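Local coordinates for chitosanase (Bacillus subtilis subsp. subtilis str. 168, PDB 7C6C), which hydrolyses internal beta-(1->4) linkages between D-glucosamine residues of partly acetylated chitosan, as a secreted family 46 glycoside hydrolase, at residues His147-Gly150 with Ser155-Ala158; Asn66-Lys71 with Lys98-Asp103; Val30-Asp35 with Glu83-Ser88; Val57-Lys62 with Gln110-Asp115. All coordinates share one frame; numbering follows the deposited sequence.

Interaction 1 (His147-Gly150 with Ser155-Ala158); sequences HGDG and SFYA
Asp149 brings its carboxylate to the edge of the Phe156 ring, the two planes inclined by 63°, with OD1 near the ring plane and 3.7 Å from Phe156 CD2. The same oxygen is held by a salt bridge to Arg125 and by a water that also donates to Gly150 O and accepts from Tyr157 N, so this water ties the loop to the first turn of the helix. On the backbone, Phe156 N donates a nearly straight bond to Gly148 O (2.9 Å, 166°). Phe156 CG is anti to the backbone N (chi1 177°), which carries the ring toward Met140, Thr143 and Val144 of helix 134-147. His147 brings only its CB near Phe156 N; its imidazole leads away to Asp154 O, through ND1, and to Arg188, through NE2. Ser155 lays CB and OG against Gly150 O, with CB 3.3 Å from that oxygen. Its OG accepts from Ala158 N at 3.3 Å and also bonds to Asp152 O. Gly148, with positive phi, leaves helix 134-147, and Ser155 is the N-cap of helix 156-167: the arrangement is a short helix-loop-helix connection, closed by a backbone bond and a serine cap.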
# COMPACT_ATOMS: atom_id res chain seq x y z
N HIS A 147 -4.29 -2.57 2.46
CA HIS A 147 -5.07 -3.33 3.43
C HIS A 147 -4.37 -3.52 4.76
O HIS A 147 -5.03 -3.86 5.75
CB HIS A 147 -5.42 -4.70 2.84
CG HIS A 147 -6.31 -4.63 1.64
ND1 HIS A 147 -7.66 -4.93 1.70
CD2 HIS A 147 -6.05 -4.29 0.36
CE1 HIS A 147 -8.18 -4.78 0.49
NE2 HIS A 147 -7.23 -4.39 -0.34
N GLY A 148 -3.06 -3.31 4.82
CA GLY A 148 -2.29 -3.57 6.02
C GLY A 148 -2.00 -5.05 6.20
O GLY A 148 -2.60 -5.92 5.58
N ASP A 149 -1.06 -5.33 7.11
CA ASP A 149 -0.66 -6.70 7.45
C ASP A 149 -1.14 -7.10 8.85
O ASP A 149 -0.46 -7.81 9.57
CB ASP A 149 0.85 -6.88 7.32
CG ASP A 149 1.28 -8.34 7.27
OD1 ASP A 149 0.46 -9.21 6.89
OD2 ASP A 149 2.44 -8.63 7.61
N GLY A 150 -2.34 -6.65 9.23
CA GLY A 150 -2.89 -6.96 10.53
C GLY A 150 -3.60 -8.30 10.56
O GLY A 150 -3.42 -9.16 9.69
N SER A 155 -7.47 -7.63 6.09
CA SER A 155 -6.01 -7.58 6.03
C SER A 155 -5.47 -8.40 4.86
O SER A 155 -6.14 -9.27 4.29
CB SER A 155 -5.40 -8.12 7.32
OG SER A 155 -5.71 -9.50 7.48
N PHE A 156 -4.22 -8.09 4.52
CA PHE A 156 -3.45 -8.80 3.50
C PHE A 156 -3.55 -10.32 3.66
O PHE A 156 -3.93 -11.03 2.72
CB PHE A 156 -2.00 -8.32 3.65
CG PHE A 156 -1.00 -8.96 2.73
CD1 PHE A 156 -1.28 -9.24 1.40
CD2 PHE A 156 0.27 -9.24 3.22
CE1 PHE A 156 -0.31 -9.80 0.59
CE2 PHE A 156 1.24 -9.79 2.42
CZ PHE A 156 0.96 -10.07 1.10
N TYR A 157 -3.21 -10.83 4.84
CA TYR A 157 -3.20 -12.29 5.00
C TYR A 157 -4.61 -12.86 5.03
O TYR A 157 -4.82 -14.00 4.59
CB TYR A 157 -2.38 -12.69 6.23
CG TYR A 157 -2.12 -14.18 6.33
CD1 TYR A 157 -1.67 -14.91 5.24
CD2 TYR A 157 -2.33 -14.86 7.53
CE1 TYR A 157 -1.44 -16.27 5.33
CE2 TYR A 157 -2.11 -16.22 7.63
CZ TYR A 157 -1.66 -16.91 6.53
OH TYR A 157 -1.43 -18.27 6.63
N ALA A 158 -5.60 -12.10 5.52
CA ALA A 158 -6.99 -12.56 5.43
C ALA A 158 -7.39 -12.76 3.97
O ALA A 158 -8.07 -13.74 3.64
CB ALA A 158 -7.92 -11.57 6.11
O HOH W 1 -2.25 -9.58 7.13

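Interaction 2 (Asn66-Lys71 with Lys98-Asp103); sequences NNKLKK and KSLAND
The backbones of Lys68 and Leu100 stay well apart, 9.4 Å between their CA atoms, where the type I turn Asn67-Lys70 faces the end of helix 93-99 and the type I turn Leu100-Asp103; side chains alone bridge the distance. Lys68 reaches farthest. Its CG sits between the backbone N and the carbonyl carbon (chi1 75°), and a bend at chi3 (72°) turns the ammonium toward Ser99. NZ donates to Ser99 OG at 2.8 Å, and that hydroxyl is also hydrogen-bonded to Ala96 O one turn back in its helix. On the way the lysine methylenes run past Leu100 in the opposite direction, with CG 4.0 Å from Leu100 CD1 and CE 4.0 Å from Leu100 CD2. Leu69 and Leu100 instead point at each other tip to tip, Leu69 CD1 lying 3.9 Å from Leu100 CD1. Both leucines are buried and both also touch Phe106 of helix 104-128; Leu69 packs further on Val57 and Leu100 on Tyr60, both of helix 52-63. The turn that presents Lys68 and Leu69 is itself pinned by Asn67, whose OD1 accepts from Leu69 N at 2.7 Å in an Asx turn. The contact is thus amphipathic: a leucine pair lies on the buried side, roofed by the aliphatic part of an exposed lysine, whose charge is carried out to a serine hydroxyl at the surface. With a neutral acceptor rather than a carboxylate, this bond probably orients the ammonium without neutralising it.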
# COMPACT_ATOMS: atom_id res chain seq x y z
N ASN A 66 15.95 16.26 16.55
CA ASN A 66 15.45 17.62 16.76
C ASN A 66 14.97 18.28 15.47
O ASN A 66 15.06 19.49 15.30
CB ASN A 66 16.46 18.49 17.52
CG ASN A 66 16.78 17.90 18.87
OD1 ASN A 66 15.96 17.18 19.44
ND2 ASN A 66 17.96 18.19 19.38
N ASN A 67 14.41 17.46 14.57
CA ASN A 67 13.85 17.92 13.31
C ASN A 67 12.48 18.56 13.53
O ASN A 67 11.93 18.58 14.64
CB ASN A 67 13.77 16.75 12.35
CG ASN A 67 12.82 15.68 12.85
OD1 ASN A 67 11.60 15.86 12.79
ND2 ASN A 67 13.37 14.59 13.38
N LYS A 68 11.88 19.08 12.45
CA LYS A 68 10.63 19.82 12.55
C LYS A 68 9.44 18.96 12.93
O LYS A 68 8.39 19.51 13.30
CB LYS A 68 10.33 20.56 11.25
CG LYS A 68 9.84 19.68 10.10
CD LYS A 68 9.59 20.50 8.83
CE LYS A 68 10.89 20.96 8.18
NZ LYS A 68 10.63 21.92 7.07
N LEU A 69 9.55 17.64 12.82
CA LEU A 69 8.45 16.75 13.17
C LEU A 69 8.58 16.15 14.57
O LEU A 69 7.62 15.55 15.05
CB LEU A 69 8.32 15.63 12.14
CG LEU A 69 7.98 16.05 10.71
CD1 LEU A 69 8.03 14.84 9.78
CD2 LEU A 69 6.63 16.74 10.63
N LYS A 70 9.73 16.33 15.23
CA LYS A 70 9.93 15.71 16.54
C LYS A 70 8.82 16.07 17.52
O LYS A 70 8.35 15.21 18.27
CB LYS A 70 11.29 16.12 17.12
CG LYS A 70 11.50 15.64 18.54
CD LYS A 70 12.78 16.19 19.18
CE LYS A 70 12.85 15.79 20.65
NZ LYS A 70 14.00 16.42 21.35
N LYS A 71 8.37 17.32 17.51
CA LYS A 71 7.39 17.76 18.50
C LYS A 71 6.05 17.06 18.35
O LYS A 71 5.24 17.10 19.29
CB LYS A 71 7.19 19.28 18.46
CG LYS A 71 6.37 19.78 17.29
CD LYS A 71 6.02 21.25 17.47
CE LYS A 71 4.89 21.68 16.55
NZ LYS A 71 4.40 23.05 16.85
N LYS A 98 4.69 17.89 4.28
CA LYS A 98 4.79 18.23 2.87
C LYS A 98 6.09 18.97 2.56
O LYS A 98 6.68 18.77 1.50
CB LYS A 98 3.60 19.08 2.43
CG LYS A 98 3.62 19.40 0.94
CD LYS A 98 2.44 20.25 0.53
CE LYS A 98 2.60 20.73 -0.90
NZ LYS A 98 1.43 21.51 -1.36
N SER A 99 6.54 19.82 3.49
CA SER A 99 7.75 20.59 3.26
C SER A 99 8.98 19.71 3.11
O SER A 99 9.99 20.17 2.58
CB SER A 99 7.98 21.58 4.40
OG SER A 99 8.55 20.94 5.53
N LEU A 100 8.90 18.46 3.55
CA LEU A 100 10.01 17.52 3.48
C LEU A 100 9.91 16.59 2.28
O LEU A 100 10.65 15.60 2.22
CB LEU A 100 10.13 16.74 4.78
CG LEU A 100 10.60 17.57 5.99
CD1 LEU A 100 10.29 16.82 7.29
CD2 LEU A 100 12.09 17.89 5.88
N ALA A 101 9.01 16.89 1.33
CA ALA A 101 8.75 16.00 0.20
C ALA A 101 10.02 15.62 -0.55
O ALA A 101 10.14 14.49 -1.05
CB ALA A 101 7.77 16.66 -0.77
N ASN A 102 10.96 16.56 -0.67
CA ASN A 102 12.17 16.35 -1.45
C ASN A 102 13.41 16.22 -0.58
O ASN A 102 14.54 16.28 -1.09
CB ASN A 102 12.32 17.45 -2.50
CG ASN A 102 11.19 17.41 -3.49
OD1 ASN A 102 11.01 16.42 -4.19
ND2 ASN A 102 10.38 18.47 -3.53
N ASP A 103 13.23 16.01 0.72
CA ASP A 103 14.36 15.91 1.64
C ASP A 103 14.91 14.49 1.62
O ASP A 103 14.16 13.53 1.81
CB ASP A 103 13.89 16.27 3.04
CG ASP A 103 15.01 16.24 4.03
OD1 ASP A 103 15.82 17.19 4.05
OD2 ASP A 103 15.13 15.24 4.76

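Interaction 3 (Val30-Asp35 with Glu83-Ser88); sequences VERLDD and ESDDTS
NH2 of Arg32 is gripped by two carboxylates: Asp85 OD2 at 2.8 Å across the contact and Asp34 OD1 at 3.0 Å within its own segment, both in salt bridges and both near the guanidinium plane. Asp85 OD2 is met on its syn side, 31° out of the carboxylate plane, whereas Asp34 OD1 is approached from above its own. NH1 serves the backbone and the hydroxyl of the loop, donating to Asp85 O at 2.9 Å and to Thr87 OG1 at 3.0 Å. The carbonyl oxygen lies in the guanidinium plane; the threonine oxygen is tilted from it by 26°. Arg32 therefore takes Asp85 end-on, NH1 on the main-chain oxygen and NH2 on the side chain, which fixes the rotation of the guanidinium. The bend at chi3 (92°) turns that group out of line with the extended part of the chain, and CD passes 3.3 Å from Thr87 OG1. A water stands over one guanidinium face and donates to Asp85 OD1, which also accepts from Gly38 N. Two aspartates close to one arginine would tend to keep all three charged. The loop is shaped by an ST turn at Ser84 and an Asx turn at Asp86, whose OD1 takes Ser88 N and OG. This surface network ties the loop between helices 73-82 and 93-99 to strand 30-32, at Arg32, three residues before Asp35, the probable nucleophile, as in related family 46 enzymes; Arg32 and Thr87 both rest on Tyr39 of the adjacent antiparallel strand 39-41.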
# COMPACT_ATOMS: atom_id res chain seq x y z
N VAL A 30 -0.09 14.47 2.13
CA VAL A 30 -0.81 14.32 3.39
C VAL A 30 -2.26 14.70 3.14
O VAL A 30 -2.53 15.79 2.62
CB VAL A 30 -0.27 15.19 4.54
CG1 VAL A 30 -1.11 14.96 5.80
CG2 VAL A 30 1.18 14.92 4.83
N GLU A 31 -3.19 13.82 3.52
CA GLU A 31 -4.61 14.11 3.39
C GLU A 31 -5.40 13.35 4.44
O GLU A 31 -5.10 12.20 4.74
CB GLU A 31 -5.09 13.69 2.00
CG GLU A 31 -6.43 14.28 1.62
CD GLU A 31 -6.81 14.01 0.17
OE1 GLU A 31 -6.08 13.28 -0.53
OE2 GLU A 31 -7.85 14.53 -0.27
N ARG A 32 -6.42 14.00 4.99
CA ARG A 32 -7.44 13.34 5.78
C ARG A 32 -8.47 12.74 4.83
O ARG A 32 -9.11 13.48 4.07
CB ARG A 32 -8.16 14.39 6.62
CG ARG A 32 -8.01 14.31 8.10
CD ARG A 32 -9.08 15.16 8.80
NE ARG A 32 -10.28 14.38 9.11
CZ ARG A 32 -10.39 13.53 10.13
NH1 ARG A 32 -9.38 13.37 10.98
NH2 ARG A 32 -11.50 12.82 10.30
N LEU A 33 -8.64 11.42 4.86
CA LEU A 33 -9.58 10.77 3.96
C LEU A 33 -10.92 10.45 4.61
O LEU A 33 -11.81 9.94 3.93
CB LEU A 33 -8.97 9.51 3.36
CG LEU A 33 -7.70 9.78 2.56
CD1 LEU A 33 -7.10 8.49 2.05
CD2 LEU A 33 -7.95 10.76 1.41
N ASP A 34 -11.08 10.74 5.90
CA ASP A 34 -12.30 10.39 6.63
C ASP A 34 -12.59 8.90 6.54
O ASP A 34 -13.74 8.47 6.43
CB ASP A 34 -13.49 11.25 6.21
CG ASP A 34 -13.34 12.68 6.68
OD1 ASP A 34 -13.29 12.89 7.91
OD2 ASP A 34 -13.23 13.57 5.81
N ASP A 35 -11.53 8.11 6.63
CA ASP A 35 -11.60 6.66 6.60
C ASP A 35 -11.28 6.06 7.96
O ASP A 35 -10.94 4.88 8.05
CB ASP A 35 -10.66 6.10 5.54
CG ASP A 35 -9.20 6.44 5.81
OD1 ASP A 35 -8.92 7.30 6.67
OD2 ASP A 35 -8.34 5.82 5.16
N GLU A 83 -5.59 4.10 18.47
CA GLU A 83 -6.11 3.83 17.12
C GLU A 83 -7.08 4.92 16.69
O GLU A 83 -8.19 4.65 16.22
CB GLU A 83 -6.73 2.44 17.02
CG GLU A 83 -5.80 1.34 17.44
CD GLU A 83 -6.45 -0.02 17.33
OE1 GLU A 83 -6.71 -0.45 16.19
OE2 GLU A 83 -6.72 -0.63 18.38
N SER A 84 -6.66 6.16 16.87
CA SER A 84 -7.55 7.31 16.81
C SER A 84 -7.47 8.04 15.47
O SER A 84 -6.39 8.21 14.90
CB SER A 84 -7.17 8.27 17.93
OG SER A 84 -7.89 9.48 17.80
N ASP A 85 -8.63 8.50 15.01
CA ASP A 85 -8.80 9.32 13.80
C ASP A 85 -8.60 10.81 14.07
O ASP A 85 -8.68 11.61 13.13
CB ASP A 85 -10.22 9.05 13.27
CG ASP A 85 -10.53 9.75 11.96
OD1 ASP A 85 -9.85 9.51 10.95
OD2 ASP A 85 -11.53 10.51 11.94
N ASP A 86 -8.33 11.20 15.31
CA ASP A 86 -8.20 12.61 15.67
C ASP A 86 -7.02 13.25 14.94
O ASP A 86 -5.89 12.77 15.02
CB ASP A 86 -7.96 12.67 17.17
CG ASP A 86 -8.06 14.07 17.76
OD1 ASP A 86 -8.42 15.04 17.05
OD2 ASP A 86 -7.80 14.18 18.98
N THR A 87 -7.29 14.37 14.26
CA THR A 87 -6.22 15.20 13.71
C THR A 87 -6.24 16.60 14.30
O THR A 87 -5.47 17.47 13.86
CB THR A 87 -6.22 15.20 12.18
OG1 THR A 87 -7.50 15.60 11.69
CG2 THR A 87 -5.90 13.81 11.64
N SER A 88 -7.07 16.84 15.31
CA SER A 88 -7.22 18.19 15.85
C SER A 88 -6.02 18.63 16.69
O SER A 88 -5.89 19.82 16.97
CB SER A 88 -8.50 18.28 16.68
OG SER A 88 -8.40 17.54 17.88
O HOH W 2 -9.54 10.60 8.31

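Interaction 4 (Val57-Lys62 with Gln110-Asp115); sequences VEVYTK and QDKVND
Within 110-115, Lys112 and Val113 are the residues that touch 57-62, and Val59 receives them both. Before them, Gln110 points away from 57-62, though it touches Val56 farther back on the same helix; its amide is bonded to the backbone of Tyr27 and Arg43, and Asp111 reaches Arg43 in a salt bridge and the hydroxyl of Tyr27. Lys112 then lays its aliphatic chain obliquely over the valine: CE is 3.7 Å from Val59 CG1 and 3.8 Å from Val59 CG2, so one methylene touches both branches. A chi3 of 132°, away from the usual staggered values, swings CE onto the valine, while CD, 3.9 Å from Val59 CG1, already lies beside it. Its ammonium lies 6.1 Å from NZ of Lys62, a separation of like charges that may be eased by solvent, since both lysines are exposed. Val113 follows on the buried side, its CG2 against Val59 CG2 at 3.8 Å, the two side chains sliding past each other in opposite directions. The nearest CA atoms, those of Val59 and Val113, are 7.8 Å apart. The contact is purely apolar, and the methylenes of Lys112 flank the valine pair at its exposed edge. Helix 52-63 is thereby laid against helix 104-128, where Val59 also touches Ala109 and Val113 reaches Glu55 and Val56; on another side of helix 52-63, Val57 packs on Leu73 and Leu76 of helix 73-82.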
# COMPACT_ATOMS: atom_id res chain seq x y z
N VAL A 57 8.16 8.94 11.54
CA VAL A 57 8.72 10.06 12.30
C VAL A 57 9.76 9.57 13.30
O VAL A 57 10.78 10.25 13.51
CB VAL A 57 7.60 10.91 12.93
CG1 VAL A 57 8.20 12.06 13.72
CG2 VAL A 57 6.66 11.44 11.85
N GLU A 58 9.57 8.39 13.90
CA GLU A 58 10.59 7.83 14.79
C GLU A 58 11.89 7.59 14.05
O GLU A 58 12.98 7.93 14.54
CB GLU A 58 10.10 6.50 15.37
CG GLU A 58 8.98 6.57 16.37
CD GLU A 58 8.36 5.20 16.60
OE1 GLU A 58 8.56 4.30 15.75
OE2 GLU A 58 7.66 5.00 17.62
N VAL A 59 11.80 6.96 12.87
CA VAL A 59 12.99 6.62 12.09
C VAL A 59 13.70 7.90 11.64
O VAL A 59 14.92 8.03 11.76
CB VAL A 59 12.61 5.71 10.90
CG1 VAL A 59 13.76 5.62 9.88
CG2 VAL A 59 12.21 4.34 11.39
N TYR A 60 12.92 8.86 11.14
CA TYR A 60 13.49 10.14 10.73
C TYR A 60 14.16 10.84 11.91
O TYR A 60 15.25 11.41 11.76
CB TYR A 60 12.37 11.00 10.14
CG TYR A 60 12.78 12.39 9.72
CD1 TYR A 60 13.84 12.59 8.84
CD2 TYR A 60 12.09 13.50 10.18
CE1 TYR A 60 14.20 13.87 8.45
CE2 TYR A 60 12.44 14.78 9.79
CZ TYR A 60 13.50 14.96 8.93
OH TYR A 60 13.84 16.24 8.57
N THR A 61 13.54 10.78 13.09
CA THR A 61 14.08 11.47 14.26
C THR A 61 15.37 10.82 14.76
O THR A 61 16.29 11.51 15.21
CB THR A 61 13.01 11.59 15.35
OG1 THR A 61 11.93 12.37 14.84
CG2 THR A 61 13.55 12.26 16.60
N LYS A 62 15.47 9.49 14.66
CA LYS A 62 16.74 8.84 14.98
C LYS A 62 17.85 9.31 14.04
O LYS A 62 18.97 9.58 14.47
CB LYS A 62 16.59 7.32 14.94
CG LYS A 62 17.88 6.60 15.22
CD LYS A 62 17.70 5.11 15.45
CE LYS A 62 19.01 4.48 15.90
NZ LYS A 62 18.90 3.03 16.12
N GLN A 110 10.99 7.18 5.04
CA GLN A 110 9.81 6.56 4.44
C GLN A 110 10.16 5.27 3.71
O GLN A 110 9.43 4.28 3.80
CB GLN A 110 9.13 7.53 3.48
CG GLN A 110 8.44 8.70 4.16
CD GLN A 110 7.57 9.47 3.20
OE1 GLN A 110 6.80 8.88 2.44
NE2 GLN A 110 7.69 10.79 3.22
N ASP A 111 11.27 5.26 2.97
CA ASP A 111 11.66 4.04 2.26
C ASP A 111 11.95 2.91 3.25
O ASP A 111 11.61 1.75 2.99
CB ASP A 111 12.90 4.29 1.40
CG ASP A 111 12.63 5.17 0.20
OD1 ASP A 111 11.45 5.37 -0.16
OD2 ASP A 111 13.62 5.65 -0.39
N LYS A 112 12.59 3.23 4.37
CA LYS A 112 12.92 2.20 5.35
C LYS A 112 11.66 1.61 5.97
O LYS A 112 11.53 0.39 6.09
CB LYS A 112 13.84 2.77 6.42
CG LYS A 112 14.15 1.76 7.51
CD LYS A 112 15.25 2.25 8.46
CE LYS A 112 14.85 2.06 9.93
NZ LYS A 112 16.02 1.88 10.82
N VAL A 113 10.72 2.46 6.39
CA VAL A 113 9.48 1.96 6.98
C VAL A 113 8.67 1.18 5.95
O VAL A 113 8.13 0.11 6.25
CB VAL A 113 8.69 3.10 7.64
CG1 VAL A 113 7.38 2.60 8.20
CG2 VAL A 113 9.53 3.72 8.74
N ASN A 114 8.60 1.69 4.72
CA ASN A 114 7.91 0.96 3.66
C ASN A 114 8.53 -0.42 3.46
O ASN A 114 7.81 -1.41 3.28
CB ASN A 114 7.95 1.74 2.36
CG ASN A 114 7.31 0.98 1.23
OD1 ASN A 114 6.09 0.82 1.20
ND2 ASN A 114 8.12 0.47 0.30
N ASP A 115 9.86 -0.50 3.47
CA ASP A 115 10.51 -1.78 3.25
C ASP A 115 10.17 -2.75 4.38
O ASP A 115 9.87 -3.93 4.13
CB ASP A 115 12.02 -1.56 3.15
CG ASP A 115 12.77 -2.82 2.82
OD1 ASP A 115 12.53 -3.38 1.73
OD2 ASP A 115 13.59 -3.26 3.65

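Interactions 2 and 4 are neighbours, centres 12 Å apart, and join around helix 52-63: Tyr60 packs on Asn67, and Asn67 ND2 probably bonds to Thr61 OG1. Both set aliphatic groups, wholly or partly buried, beside an exposed lysine, but only interaction 2 adds a polar bond. Interaction 3, about 19 Å from interaction 2 between centres, is a surface contact built almost wholly of charge and hydrogen bonds. Its segments alternate in sequence with those of 2 and 4. Interaction 1 lies nearest the centre of the chain, joins helices consecutive in sequence, and relies on backbone bonding, a cap and a water.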